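Local structure of muramidase (Sodiomyces alcalophilus, 6ZM8) at residues D24-G34 with F54-Q63; W83-P91 with R200-D208. The protein hydrolyses the glycan strands of bacterial peptidoglycan as a fungal lysozyme of glycoside hydrolase family 25. One frame throughout, in Å; residues are numbered along the deposited sequence. Where two conformers were deposited one is given.

Contact 1 of 2, residues D24-G34 with F54-Q63; sequences DRFVYIKATEG and FIRGAYHFAQ
Y59 lays its ring against K30: K30 CB sits over one face, 3.8 Å from the Y59 ring centroid and 26° off the normal, a CH-pi contact. CG of Y59 stands between its backbone N and carbonyl carbon (chi1 71°), which swings the ring across to the neighbouring strand. K30 runs on extended past the ring, and its NZ forms a salt bridge of 2.9 Å with E33 OE1, met nearly end-on to the C-O bond. E33 OE2 takes a hydrogen bond from Q63 NE2 at 2.8 Å from the anti side, somewhat out of the carboxylate plane; carboxylate and amide planes lie only 20° apart, and the grip on both oxygens should restrict the carboxylate's rotation. E33 also runs alongside F61. On the same face the Y28 ring brings its edge to A58 O and lies so near G57 that a side chain there would collide with Y28 CE1; the Y28 hydroxyl bonds P91 O.

On the other face T32 OG1 meets H60 ND1 at the ring edge, in plane, 2.7 Å away; either may donate. H60 NE2 bonds Q72 of helix 69-78, so the imidazole is held at both nitrogens. Toward the start of the strands, V27 CG1 packs on R56 CB at 3.8 Å, while the R56 guanidinium leads off to T50 and T89.

Between the two faces runs a parallel ladder from I55 N to R25 O through to G34 N and F61 O. A beta bulge at A31 shifts the register by one: A31 N bonds Y59 O at 2.9 Å, and T32 N reaches the same oxygen only weakly. With helix 42-51 between them, the parallel strands form a beta-alpha-beta crossover of the TIM-barrel-like family 25 fold.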
ATOM      1  N   ASP A  24      10.264 -12.414   8.484  1.00  5.98           N
ATOM      2  CA  ASP A  24       9.689 -11.270   7.795  1.00  5.82           C
ATOM      3  C   ASP A  24      10.758 -10.175   7.630  1.00  5.71           C
ATOM      4  O   ASP A  24      11.575  -9.960   8.508  1.00  6.21           O
ATOM      5  CB  ASP A  24       8.493 -10.747   8.586  1.00  5.95           C
ATOM      6  CG  ASP A  24       7.413 -11.833   8.631  1.00  6.00           C
ATOM      7  OD1 ASP A  24       6.902 -12.163   7.550  1.00  7.47           O
ATOM      8  OD2 ASP A  24       7.117 -12.315   9.752  1.00  6.54           O
ATOM      9  N   ARG A  25      10.678  -9.470   6.483  1.00  5.70           N
ATOM     10  CA  ARG A  25      11.694  -8.477   6.168  1.00  5.70           C
ATOM     11  C   ARG A  25      11.129  -7.102   5.814  1.00  5.63           C
ATOM     12  O   ARG A  25      11.887  -6.128   5.788  1.00  6.20           O
ATOM     13  CB  ARG A  25      12.625  -8.970   5.054  1.00  6.58           C
ATOM     14  CG  ARG A  25      13.446 -10.197   5.468  1.00  7.14           C
ATOM     15  CD  ARG A  25      14.548  -9.833   6.461  1.00  7.57           C
ATOM     16  NE  ARG A  25      15.330 -10.995   6.897  1.00  8.70           N
ATOM     17  CZ  ARG A  25      15.085 -11.722   7.972  1.00  7.96           C
ATOM     18  NH1 ARG A  25      14.009 -11.514   8.717  1.00  7.58           N
ATOM     19  NH2 ARG A  25      15.940 -12.682   8.295  1.00  9.49           N
ATOM     20  N   PHE A  26       9.831  -7.028   5.525  1.00  5.39           N
ATOM     21  CA  PHE A  26       9.216  -5.733   5.244  1.00  5.11           C
ATOM     22  C   PHE A  26       7.841  -5.695   5.909  1.00  4.94           C
ATOM     23  O   PHE A  26       7.221  -6.720   6.169  1.00  5.10           O
ATOM     24  CB  PHE A  26       9.121  -5.455   3.731  1.00  5.41           C
ATOM     25  CG  PHE A  26       8.170  -6.374   3.002  1.00  5.35           C
ATOM     26  CD1 PHE A  26       6.821  -6.044   2.873  1.00  5.54           C
ATOM     27  CD2 PHE A  26       8.616  -7.607   2.498  1.00  5.40           C
ATOM     28  CE1 PHE A  26       5.937  -6.925   2.260  1.00  5.66           C
ATOM     29  CE2 PHE A  26       7.731  -8.478   1.894  1.00  5.84           C
ATOM     30  CZ  PHE A  26       6.405  -8.145   1.766  1.00  5.66           C
ATOM     31  N   VAL A  27       7.392  -4.456   6.118  1.00  4.94           N
ATOM     32  CA  VAL A  27       6.069  -4.227   6.711  1.00  4.87           C
ATOM     33  C   VAL A  27       5.506  -2.932   6.117  1.00  4.71           C
ATOM     34  O   VAL A  27       6.212  -1.945   5.994  1.00  5.71           O
ATOM     35  CB  VAL A  27       6.145  -4.210   8.245  1.00  5.32           C
ATOM     36  CG1 VAL A  27       7.030  -3.083   8.770  1.00  6.82           C
ATOM     37  CG2 VAL A  27       4.745  -4.154   8.878  1.00  5.70           C
ATOM     38  N   TYR A  28       4.206  -2.971   5.818  1.00  4.47           N
ATOM     39  CA  TYR A  28       3.418  -1.775   5.508  1.00  4.42           C
ATOM     40  C   TYR A  28       2.508  -1.462   6.689  1.00  4.34           C
ATOM     41  O   TYR A  28       1.922  -2.354   7.296  1.00  5.11           O
ATOM     42  CB  TYR A  28       2.584  -1.945   4.221  1.00  4.62           C
ATOM     43  CG  TYR A  28       3.257  -1.439   2.972  1.00  4.62           C
ATOM     44  CD1 TYR A  28       3.393  -0.078   2.759  1.00  4.84           C
ATOM     45  CD2 TYR A  28       3.741  -2.306   2.000  1.00  5.21           C
ATOM     46  CE1 TYR A  28       3.993   0.429   1.604  1.00  4.90           C
ATOM     47  CE2 TYR A  28       4.339  -1.815   0.829  1.00  5.71           C
ATOM     48  CZ  TYR A  28       4.465  -0.445   0.644  1.00  4.93           C
ATOM     49  OH  TYR A  28       5.080  -0.021  -0.508  1.00  5.91           O
ATOM     50  N   ILE A  29       2.376  -0.162   6.969  1.00  4.65           N
ATOM     51  CA  ILE A  29       1.736   0.314   8.197  1.00  4.91           C
ATOM     52  C   ILE A  29       0.735   1.397   7.821  1.00  4.80           C
ATOM     53  O   ILE A  29       1.079   2.365   7.140  1.00  5.03           O
ATOM     54  CB  ILE A  29       2.794   0.877   9.162  1.00  5.34           C
ATOM     55  CG1 ILE A  29       3.824  -0.204   9.511  1.00  5.97           C
ATOM     56  CG2 ILE A  29       2.134   1.426  10.421  1.00  6.53           C
ATOM     57  CD1 ILE A  29       5.067   0.335  10.206  1.00  6.55           C
ATOM     58  N   LYS A  30      -0.513   1.275   8.291  1.00  4.99           N
ATOM     59  CA  LYS A  30      -1.501   2.291   7.944  1.00  5.22           C
ATOM     60  C   LYS A  30      -1.117   3.626   8.559  1.00  5.11           C
ATOM     61  O   LYS A  30      -0.885   3.728   9.784  1.00  5.82           O
ATOM     62  CB  LYS A  30      -2.883   1.918   8.453  1.00  5.68           C
ATOM     63  CG  LYS A  30      -3.961   2.907   7.982  1.00  6.35           C
ATOM     64  CD  LYS A  30      -5.362   2.440   8.286  1.00  7.79           C
ATOM     65  CE  LYS A  30      -6.396   3.482   7.877  1.00 10.04           C
ATOM     66  NZ  LYS A  30      -7.755   2.992   8.117  1.00 12.58           N
ATOM     67  N   ALA A  31      -1.103   4.678   7.734  1.00  5.35           N
ATOM     68  CA  ALA A  31      -0.860   6.038   8.206  1.00  5.37           C
ATOM     69  C   ALA A  31      -2.153   6.826   8.250  1.00  5.50           C
ATOM     70  O   ALA A  31      -2.448   7.453   9.314  1.00  7.22           O
ATOM     71  CB  ALA A  31       0.170   6.757   7.358  1.00  5.72           C
ATOM     72  N   THR A  32      -2.851   6.958   7.128  1.00  5.67           N
ATOM     73  CA  THR A  32      -3.911   7.930   6.965  1.00  5.71           C
ATOM     74  C   THR A  32      -5.104   7.334   6.249  1.00  5.53           C
ATOM     75  O   THR A  32      -5.011   6.295   5.565  1.00  5.74           O
ATOM     76  CB  THR A  32      -3.402   9.181   6.202  1.00  5.79           C
ATOM     77  OG1 THR A  32      -2.714   8.747   5.022  1.00  5.95           O
ATOM     78  CG2 THR A  32      -2.448  10.012   7.030  1.00  6.49           C
ATOM     79  N   GLU A  33      -6.228   8.051   6.356  1.00  6.04           N
ATOM     80  CA  GLU A  33      -7.433   7.758   5.599  1.00  6.27           C
ATOM     81  C   GLU A  33      -8.139   9.081   5.326  1.00  6.52           C
ATOM     82  O   GLU A  33      -8.242   9.938   6.226  1.00  7.72           O
ATOM     83  CB  GLU A  33      -8.347   6.788   6.365  1.00  7.00           C
ATOM     84  CG  GLU A  33      -9.693   6.554   5.697  1.00  7.87           C
ATOM     85  CD  GLU A  33     -10.496   5.436   6.324  1.00 10.86           C
ATOM     86  OE1 GLU A  33      -9.908   4.580   7.071  1.00 14.24           O
ATOM     87  OE2 GLU A  33     -11.720   5.439   6.030  1.00 12.88           O
ATOM     88  N   GLY A  34      -8.598   9.272   4.094  1.00  6.99           N
ATOM     89  CA  GLY A  34      -9.219  10.539   3.783  1.00  7.89           C
ATOM     90  C   GLY A  34      -8.280  11.713   4.024  1.00  7.77           C
ATOM     91  O   GLY A  34      -7.108  11.643   3.743  1.00  7.80           O
ATOM     92  N   PHE A  54      13.618  -3.715   9.934  1.00  7.09           N
ATOM     93  CA  PHE A  54      12.678  -3.810   8.820  1.00  6.51           C
ATOM     94  C   PHE A  54      12.899  -2.730   7.767  1.00  6.14           C
ATOM     95  O   PHE A  54      13.224  -1.589   8.041  1.00  7.00           O
ATOM     96  CB  PHE A  54      11.237  -3.702   9.327  1.00  6.52           C
ATOM     97  CG  PHE A  54      10.729  -5.024   9.800  1.00  6.21           C
ATOM     98  CD1 PHE A  54      11.047  -5.521  11.056  1.00  7.57           C
ATOM     99  CD2 PHE A  54      10.017  -5.855   8.941  1.00  6.66           C
ATOM    100  CE1 PHE A  54      10.702  -6.821  11.419  1.00  8.42           C
ATOM    101  CE2 PHE A  54       9.681  -7.146   9.302  1.00  7.34           C
ATOM    102  CZ  PHE A  54      10.038  -7.630  10.541  1.00  7.74           C
ATOM    103  N   ILE A  55      12.586  -3.150   6.539  1.00  6.05           N
ATOM    104  CA  ILE A  55      12.216  -2.257   5.447  1.00  6.01           C
ATOM    105  C   ILE A  55      10.710  -1.964   5.657  1.00  5.76           C
ATOM    106  O   ILE A  55       9.947  -2.891   5.949  1.00  7.18           O
ATOM    107  CB  ILE A  55      12.531  -2.924   4.101  1.00  6.69           C
ATOM    108  CG1 ILE A  55      14.053  -3.086   3.957  1.00  7.93           C
ATOM    109  CG2 ILE A  55      11.935  -2.157   2.954  1.00  7.52           C
ATOM    110  CD1 ILE A  55      14.519  -3.909   2.786  1.00 12.05           C
ATOM    111  N   ARG A  56      10.309  -0.706   5.601  1.00  5.31           N
ATOM    112  CA  ARG A  56       8.933  -0.370   5.979  1.00  5.24           C
ATOM    113  C   ARG A  56       8.395   0.723   5.095  1.00  4.96           C
ATOM    114  O   ARG A  56       9.138   1.577   4.596  1.00  5.48           O
ATOM    115  CB  ARG A  56       8.791  -0.017   7.468  1.00  6.17           C
ATOM    116  CG  ARG A  56       9.470   1.269   7.913  1.00  6.48           C
ATOM    117  CD  ARG A  56      10.967   1.118   8.198  1.00  6.70           C
ATOM    118  NE  ARG A  56      11.548   2.330   8.747  1.00  7.48           N
ATOM    119  CZ  ARG A  56      11.914   3.400   8.039  1.00  8.10           C
ATOM    120  NH1 ARG A  56      11.872   3.374   6.712  1.00  8.82           N
ATOM    121  NH2 ARG A  56      12.332   4.479   8.658  1.00  9.64           N
ATOM    122  N   GLY A  57       7.079   0.721   4.949  1.00  5.26           N
ATOM    123  CA  GLY A  57       6.371   1.787   4.283  1.00  5.69           C
ATOM    124  C   GLY A  57       5.042   2.044   4.969  1.00  4.79           C
ATOM    125  O   GLY A  57       4.619   1.294   5.853  1.00  5.24           O
ATOM    126  N   ALA A  58       4.387   3.096   4.492  1.00  4.89           N
ATOM    127  CA  ALA A  58       3.093   3.510   4.985  1.00  4.85           C
ATOM    128  C   ALA A  58       2.039   3.314   3.911  1.00  4.66           C
ATOM    129  O   ALA A  58       2.364   3.316   2.705  1.00  4.85           O
ATOM    130  CB  ALA A  58       3.142   4.980   5.364  1.00  5.68           C
ATOM    131  N   TYR A  59       0.766   3.227   4.316  1.00  4.79           N
ATOM    132  CA  TYR A  59      -0.322   3.215   3.340  1.00  4.77           C
ATOM    133  C   TYR A  59      -1.436   4.165   3.741  1.00  4.50           C
ATOM    134  O   TYR A  59      -1.610   4.547   4.932  1.00  5.16           O
ATOM    135  CB  TYR A  59      -0.829   1.801   3.017  1.00  4.98           C
ATOM    136  CG  TYR A  59      -1.617   1.081   4.080  1.00  5.14           C
ATOM    137  CD1 TYR A  59      -2.988   1.232   4.193  1.00  5.58           C
ATOM    138  CD2 TYR A  59      -0.991   0.170   4.941  1.00  5.44           C
ATOM    139  CE1 TYR A  59      -3.737   0.492   5.104  1.00  6.11           C
ATOM    140  CE2 TYR A  59      -1.718  -0.578   5.869  1.00  5.89           C
ATOM    141  CZ  TYR A  59      -3.104  -0.411   5.934  1.00  5.93           C
ATOM    142  OH  TYR A  59      -3.839  -1.143   6.838  1.00  7.10           O
ATOM    143  N   HIS A  60      -2.191   4.561   2.714  1.00  4.67           N
ATOM    144  CA  HIS A  60      -3.301   5.511   2.816  1.00  4.75           C
ATOM    145  C   HIS A  60      -4.567   4.832   2.343  1.00  4.75           C
ATOM    146  O   HIS A  60      -4.612   4.297   1.218  1.00  5.25           O
ATOM    147  CB  HIS A  60      -3.023   6.689   1.848  1.00  4.92           C
ATOM    148  CG  HIS A  60      -4.163   7.659   1.823  1.00  4.96           C
ATOM    149  ND1 HIS A  60      -4.359   8.557   2.869  1.00  5.58           N
ATOM    150  CD2 HIS A  60      -5.170   7.790   0.919  1.00  5.38           C
ATOM    151  CE1 HIS A  60      -5.451   9.230   2.559  1.00  5.90           C
ATOM    152  NE2 HIS A  60      -5.992   8.776   1.406  1.00  5.55           N
ATOM    153  N   PHE A  61      -5.636   4.869   3.152  1.00  5.02           N
ATOM    154  CA  PHE A  61      -6.930   4.351   2.718  1.00  5.22           C
ATOM    155  C   PHE A  61      -7.688   5.447   1.963  1.00  5.20           C
ATOM    156  O   PHE A  61      -8.108   6.469   2.546  1.00  5.58           O
ATOM    157  CB  PHE A  61      -7.745   3.800   3.889  1.00  5.91           C
ATOM    158  CG  PHE A  61      -8.960   3.036   3.405  1.00  6.52           C
ATOM    159  CD1 PHE A  61     -10.131   3.668   3.006  1.00  6.74           C
ATOM    160  CD2 PHE A  61      -8.881   1.675   3.244  1.00  8.37           C
ATOM    161  CE1 PHE A  61     -11.197   2.944   2.470  1.00  7.35           C
ATOM    162  CE2 PHE A  61      -9.944   0.952   2.740  1.00  9.85           C
ATOM    163  CZ  PHE A  61     -11.103   1.581   2.348  1.00  8.56           C
ATOM    164  N   ALA A  62      -7.842   5.239   0.655  1.00  5.17           N
ATOM    165  CA  ALA A  62      -8.484   6.207  -0.212  1.00  5.33           C
ATOM    166  C   ALA A  62      -9.976   6.378   0.126  1.00  5.50           C
ATOM    167  O   ALA A  62     -10.689   5.402   0.338  1.00  6.03           O
ATOM    168  CB  ALA A  62      -8.396   5.744  -1.645  1.00  5.74           C
ATOM    169  N   GLN A  63     -10.409   7.639   0.045  1.00  6.01           N
ATOM    170  CA  GLN A  63     -11.834   7.992   0.157  1.00  6.28           C
ATOM    171  C   GLN A  63     -12.185   8.865  -1.041  1.00  6.50           C
ATOM    172  O   GLN A  63     -12.188  10.101  -0.932  1.00  7.20           O
ATOM    173  CB  GLN A  63     -12.118   8.678   1.499  1.00  7.23           C
ATOM    174  CG  GLN A  63     -12.089   7.694   2.657  1.00  7.81           C
ATOM    175  CD  GLN A  63     -13.301   6.772   2.721  1.00  8.14           C
ATOM    176  OE1 GLN A  63     -14.217   6.878   1.901  1.00  9.04           O
ATOM    177  NE2 GLN A  63     -13.292   5.872   3.703  1.00 10.13           N
TER

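Contact 2 of 2, residues W83-P91 with R200-D208; sequences WSKDGITLP and RLRALANGD
W83 turns the edge of its indole to the C-terminal end of helix 198-206, where the loop between helix 69-78 and strand 93-95 of this TIM-barrel-like fold closes on the last helix. Its NE1 donates to A205 O at 3.0 Å, with the oxygen in the ring plane and NE1 in the carbonyl plane, and more weakly to T89 O. A phenylalanine here would probably leave A205 O and T89 O, two acceptors 3.1 Å apart, without the N-H lying between them.

The tight part lies around A205. G87 approaches so closely that a side chain there could crowd R202 CD. Deeper in, L90 CD2 touches L201 CD1 and L204 CD2, the latter at 4.0 Å, and P91 crosses L204 at about a right angle.

Toward solvent, charged side chains make the contact. In one of its two conformers R202 bends at chi2 and chi3 (81° and 71°), folding its guanidinium back to G87 O; NH1 bonds it at 2.7 Å from above the carbonyl plane, perhaps only part-time. K85 reaches past the helix end, with NZ 2.8 Å from N206 O, and completes a salt bridge of 2.9 Å to D208 OD2, approached 46° out of the carboxylate plane.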
ATOM      1  N   TRP A  83       8.937   9.838   2.138  1.00  7.48           N
ATOM      2  CA  TRP A  83       9.926   8.871   1.683  1.00  6.98           C
ATOM      3  C   TRP A  83      11.330   9.436   1.908  1.00  7.42           C
ATOM      4  O   TRP A  83      11.537  10.607   1.832  1.00  9.90           O
ATOM      5  CB  TRP A  83       9.667   8.485   0.232  1.00  7.62           C
ATOM      6  CG  TRP A  83      10.657   7.503  -0.305  1.00  6.68           C
ATOM      7  CD1 TRP A  83      10.708   6.154  -0.079  1.00  6.45           C
ATOM      8  CD2 TRP A  83      11.789   7.815  -1.135  1.00  6.69           C
ATOM      9  NE1 TRP A  83      11.793   5.618  -0.733  1.00  6.49           N
ATOM     10  CE2 TRP A  83      12.473   6.597  -1.398  1.00  6.57           C
ATOM     11  CE3 TRP A  83      12.254   8.983  -1.733  1.00  7.86           C
ATOM     12  CZ2 TRP A  83      13.589   6.531  -2.226  1.00  7.38           C
ATOM     13  CZ3 TRP A  83      13.343   8.916  -2.574  1.00  8.68           C
ATOM     14  CH2 TRP A  83      13.999   7.704  -2.824  1.00  8.23           C
ATOM     15  N   SER A  84      12.306   8.598   2.143  0.50  8.97           N
ATOM     16  CA  SER A  84      13.709   9.048   2.003  0.50 10.25           C
ATOM     17  C   SER A  84      14.488   7.845   1.487  0.50  8.66           C
ATOM     18  O   SER A  84      14.112   6.703   1.726  0.50  8.52           O
ATOM     19  CB  SER A  84      14.283   9.673   3.239  0.50 13.45           C
ATOM     20  OG  SER A  84      14.647   8.692   4.180  0.50 17.04           O
ATOM     21  N   LYS A  85      15.588   8.162   0.820  1.00  7.86           N
ATOM     22  CA  LYS A  85      16.440   7.230   0.059  1.00  7.74           C
ATOM     23  C   LYS A  85      17.503   6.617   1.004  1.00  8.25           C
ATOM     24  O   LYS A  85      18.686   6.708   0.779  1.00  9.23           O
ATOM     25  CB  LYS A  85      17.072   7.889  -1.164  1.00  7.67           C
ATOM     26  CG  LYS A  85      17.559   6.851  -2.186  1.00  7.63           C
ATOM     27  CD  LYS A  85      18.647   7.402  -3.087  1.00  7.93           C
ATOM     28  CE  LYS A  85      19.159   6.431  -4.112  1.00  8.34           C
ATOM     29  NZ  LYS A  85      18.165   6.213  -5.191  1.00  8.50           N
ATOM     30  N   ASP A  86      17.026   5.913   2.005  1.00 10.49           N
ATOM     31  CA  ASP A  86      17.864   5.314   3.065  1.00 11.54           C
ATOM     32  C   ASP A  86      17.937   3.819   2.946  1.00  9.98           C
ATOM     33  O   ASP A  86      18.552   3.168   3.794  1.00 10.62           O
ATOM     34  CB  ASP A  86      17.417   5.755   4.457  1.00 12.36           C
ATOM     35  CG  ASP A  86      15.964   5.410   4.824  1.00 11.19           C
ATOM     36  OD1 ASP A  86      15.308   4.735   3.982  1.00  9.15           O
ATOM     37  OD2 ASP A  86      15.446   5.870   5.924  1.00 14.80           O
ATOM     38  N   GLY A  87      17.361   3.247   1.881  1.00  9.60           N
ATOM     39  CA  GLY A  87      17.380   1.803   1.632  1.00  9.86           C
ATOM     40  C   GLY A  87      16.383   1.028   2.444  1.00  8.75           C
ATOM     41  O   GLY A  87      16.281  -0.172   2.235  1.00  9.80           O
ATOM     42  N   ILE A  88      15.624   1.701   3.338  1.00  7.82           N
ATOM     43  CA  ILE A  88      14.705   0.979   4.195  1.00  7.33           C
ATOM     44  C   ILE A  88      13.288   1.559   4.136  1.00  6.23           C
ATOM     45  O   ILE A  88      12.441   1.115   4.904  1.00  6.72           O
ATOM     46  CB  ILE A  88      15.177   0.897   5.653  1.00  8.11           C
ATOM     47  CG1 ILE A  88      15.339   2.262   6.296  1.00  8.53           C
ATOM     48  CG2 ILE A  88      16.452   0.050   5.734  1.00  9.38           C
ATOM     49  CD1 ILE A  88      15.381   2.226   7.813  1.00 10.40           C
ATOM     50  N   THR A  89      13.031   2.510   3.239  1.00  6.06           N
ATOM     51  CA  THR A  89      11.716   3.136   3.154  1.00  5.72           C
ATOM     52  C   THR A  89      11.078   2.772   1.837  1.00  5.33           C
ATOM     53  O   THR A  89      11.555   3.138   0.755  1.00  5.97           O
ATOM     54  CB  THR A  89      11.791   4.663   3.315  1.00  6.75           C
ATOM     55  OG1 THR A  89      12.589   5.008   4.449  1.00  7.63           O
ATOM     56  CG2 THR A  89      10.405   5.224   3.534  1.00  7.28           C
ATOM     57  N   LEU A  90       9.984   2.009   1.906  1.00  5.23           N
ATOM     58  CA  LEU A  90       9.228   1.702   0.708  1.00  5.18           C
ATOM     59  C   LEU A  90       8.450   2.939   0.261  1.00  4.91           C
ATOM     60  O   LEU A  90       8.042   3.772   1.086  1.00  5.45           O
ATOM     61  CB  LEU A  90       8.237   0.563   0.997  1.00  5.33           C
ATOM     62  CG  LEU A  90       8.922  -0.778   1.304  1.00  6.32           C
ATOM     63  CD1 LEU A  90       7.913  -1.785   1.831  1.00  7.83           C
ATOM     64  CD2 LEU A  90       9.657  -1.316   0.100  1.00  7.85           C
ATOM     65  N   PRO A  91       8.170   3.061  -1.040  1.00  4.99           N
ATOM     66  CA  PRO A  91       7.229   4.085  -1.469  1.00  5.17           C
ATOM     67  C   PRO A  91       5.881   3.836  -0.787  1.00  4.85           C
ATOM     68  O   PRO A  91       5.467   2.698  -0.576  1.00  5.24           O
ATOM     69  CB  PRO A  91       7.147   3.883  -2.982  1.00  5.98           C
ATOM     70  CG  PRO A  91       7.462   2.389  -3.150  1.00  6.41           C
ATOM     71  CD  PRO A  91       8.521   2.109  -2.122  1.00  5.62           C
ATOM     72  N   ARG A 200      16.374  -6.723  -5.131  1.00  7.74           N
ATOM     73  CA  ARG A 200      15.237  -6.058  -5.765  1.00  7.93           C
ATOM     74  C   ARG A 200      14.365  -5.339  -4.751  1.00  6.77           C
ATOM     75  O   ARG A 200      13.812  -4.286  -5.054  1.00  7.33           O
ATOM     76  CB  ARG A 200      14.428  -7.065  -6.564  1.00  9.39           C
ATOM     77  CG  ARG A 200      15.090  -7.475  -7.858  1.00 16.61           C
ATOM     78  CD  ARG A 200      15.293  -6.332  -8.866  1.00 23.05           C
ATOM     79  NE  ARG A 200      14.018  -5.780  -9.373  1.00 28.62           N
ATOM     80  CZ  ARG A 200      13.505  -6.080 -10.576  1.00 27.83           C
ATOM     81  NH1 ARG A 200      14.191  -6.895 -11.361  1.00 28.47           N
ATOM     82  NH2 ARG A 200      12.339  -5.576 -11.000  1.00 26.44           N
ATOM     83  N   LEU A 201      14.239  -5.893  -3.536  1.00  6.54           N
ATOM     84  CA  LEU A 201      13.490  -5.187  -2.486  1.00  6.28           C
ATOM     85  C   LEU A 201      14.218  -3.886  -2.112  1.00  6.26           C
ATOM     86  O   LEU A 201      13.589  -2.837  -1.945  1.00  6.53           O
ATOM     87  CB  LEU A 201      13.282  -6.117  -1.281  1.00  6.35           C
ATOM     88  CG  LEU A 201      12.476  -5.531  -0.131  1.00  6.49           C
ATOM     89  CD1 LEU A 201      11.081  -5.070  -0.577  1.00  7.19           C
ATOM     90  CD2 LEU A 201      12.371  -6.566   0.979  1.00  7.45           C
ATOM     91  N   ARG A 202      15.537  -3.981  -1.976  1.00  6.81           N
ATOM     92  CA  ARG A 202      16.321  -2.783  -1.701  0.50  6.85           C
ATOM     93  C   ARG A 202      16.172  -1.774  -2.848  1.00  6.94           C
ATOM     94  O   ARG A 202      16.069  -0.561  -2.585  1.00  7.18           O
ATOM     95  CB  ARG A 202      17.776  -3.164  -1.500  0.50  6.93           C
ATOM     96  CG  ARG A 202      18.717  -2.022  -1.291  0.50  7.07           C
ATOM     97  CD  ARG A 202      18.622  -1.603   0.161  0.50 10.42           C
ATOM     98  NE  ARG A 202      19.242  -2.614   1.028  0.50 12.24           N
ATOM     99  CZ  ARG A 202      18.874  -2.920   2.280  0.50 12.80           C
ATOM    100  NH1 ARG A 202      18.026  -2.165   2.955  0.50 14.61           N
ATOM    101  NH2 ARG A 202      19.504  -3.902   2.916  0.50 16.95           N
ATOM    102  N   ALA A 203      16.170  -2.245  -4.101  1.00  7.14           N
ATOM    103  CA  ALA A 203      16.010  -1.327  -5.239  1.00  7.64           C
ATOM    104  C   ALA A 203      14.658  -0.628  -5.206  1.00  7.12           C
ATOM    105  O   ALA A 203      14.557   0.549  -5.543  1.00  7.79           O
ATOM    106  CB  ALA A 203      16.205  -2.066  -6.543  1.00  9.07           C
ATOM    107  N   LEU A 204      13.607  -1.344  -4.792  1.00  6.70           N
ATOM    108  CA  LEU A 204      12.285  -0.710  -4.660  1.00  6.50           C
ATOM    109  C   LEU A 204      12.327   0.348  -3.581  1.00  6.06           C
ATOM    110  O   LEU A 204      11.817   1.464  -3.755  1.00  6.64           O
ATOM    111  CB  LEU A 204      11.233  -1.782  -4.355  1.00  6.66           C
ATOM    112  CG  LEU A 204       9.830  -1.227  -4.088  1.00  7.15           C
ATOM    113  CD1 LEU A 204       9.266  -0.536  -5.336  1.00  8.83           C
ATOM    114  CD2 LEU A 204       8.916  -2.352  -3.656  1.00  8.15           C
ATOM    115  N   ALA A 205      12.958   0.046  -2.437  1.00  5.95           N
ATOM    116  CA  ALA A 205      13.105   1.053  -1.397  1.00  6.03           C
ATOM    117  C   ALA A 205      13.908   2.265  -1.903  1.00  6.06           C
ATOM    118  O   ALA A 205      13.561   3.410  -1.598  1.00  6.69           O
ATOM    119  CB  ALA A 205      13.758   0.445  -0.164  1.00  6.66           C
ATOM    120  N   ASN A 206      14.972   2.009  -2.650  1.00  6.24           N
ATOM    121  CA  ASN A 206      15.837   3.095  -3.118  1.00  6.79           C
ATOM    122  C   ASN A 206      15.280   3.859  -4.307  1.00  8.29           C
ATOM    123  O   ASN A 206      15.735   4.936  -4.628  1.00  8.76           O
ATOM    124  CB  ASN A 206      17.215   2.528  -3.481  1.00  6.90           C
ATOM    125  CG  ASN A 206      18.073   2.335  -2.258  1.00  7.26           C
ATOM    126  OD1 ASN A 206      17.925   3.044  -1.258  1.00  9.14           O
ATOM    127  ND2 ASN A 206      19.042   1.421  -2.391  1.00  8.65           N
ATOM    128  N   GLY A 207      14.539   3.090  -5.154  1.00 35.27           N
ATOM    129  CA  GLY A 207      13.761   3.879  -6.157  1.00 56.82           C
ATOM    130  C   GLY A 207      14.621   3.905  -7.367  1.00 45.73           C
ATOM    131  O   GLY A 207      14.566   4.866  -8.182  1.00 15.10           O
ATOM    132  N   ASP A 208      15.332   2.836  -7.535  1.00 11.35           N
ATOM    133  CA  ASP A 208      16.276   2.775  -8.634  1.00 11.33           C
ATOM    134  C   ASP A 208      16.562   1.333  -8.990  1.00 14.35           C
ATOM    135  O   ASP A 208      17.606   1.141  -9.591  1.00 19.84           O
ATOM    136  CB  ASP A 208      17.517   3.542  -8.234  1.00 13.66           C
ATOM    137  CG  ASP A 208      18.287   3.007  -7.033  1.00 13.01           C
ATOM    138  OD1 ASP A 208      18.153   1.796  -6.715  1.00 14.11           O
ATOM    139  OD2 ASP A 208      19.097   3.802  -6.429  1.00 14.15           O
ATOM    140  OXT ASP A 208      15.665   0.505  -8.769  1.00 17.17           O
TER
HETATM  141  O   HOH W   1      14.607   3.931   1.045  1.00  7.44           O

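In the fold
Contact 1 closes before contact 2 opens along the chain, and their centres lie about 14 Å apart. Contact 1 is inside the barrel sheet, about 6 Å from the centre of the chain; contact 2 sits about 14 Å from it, where the final helix 198-206 meets the loop leading into strand 93-95, the next parallel neighbour of strand 55-61. The two touch directly: R56 O and L90 N are 2.9 Å apart, probably hydrogen-bonded, and I55 CG2 packs on L90 CG at 3.7 Å. The loop is tied to strand 55-61, and helix 198-206 also touches that strand, through L201 and R202 on I55, so the chain's end packs against an early strand.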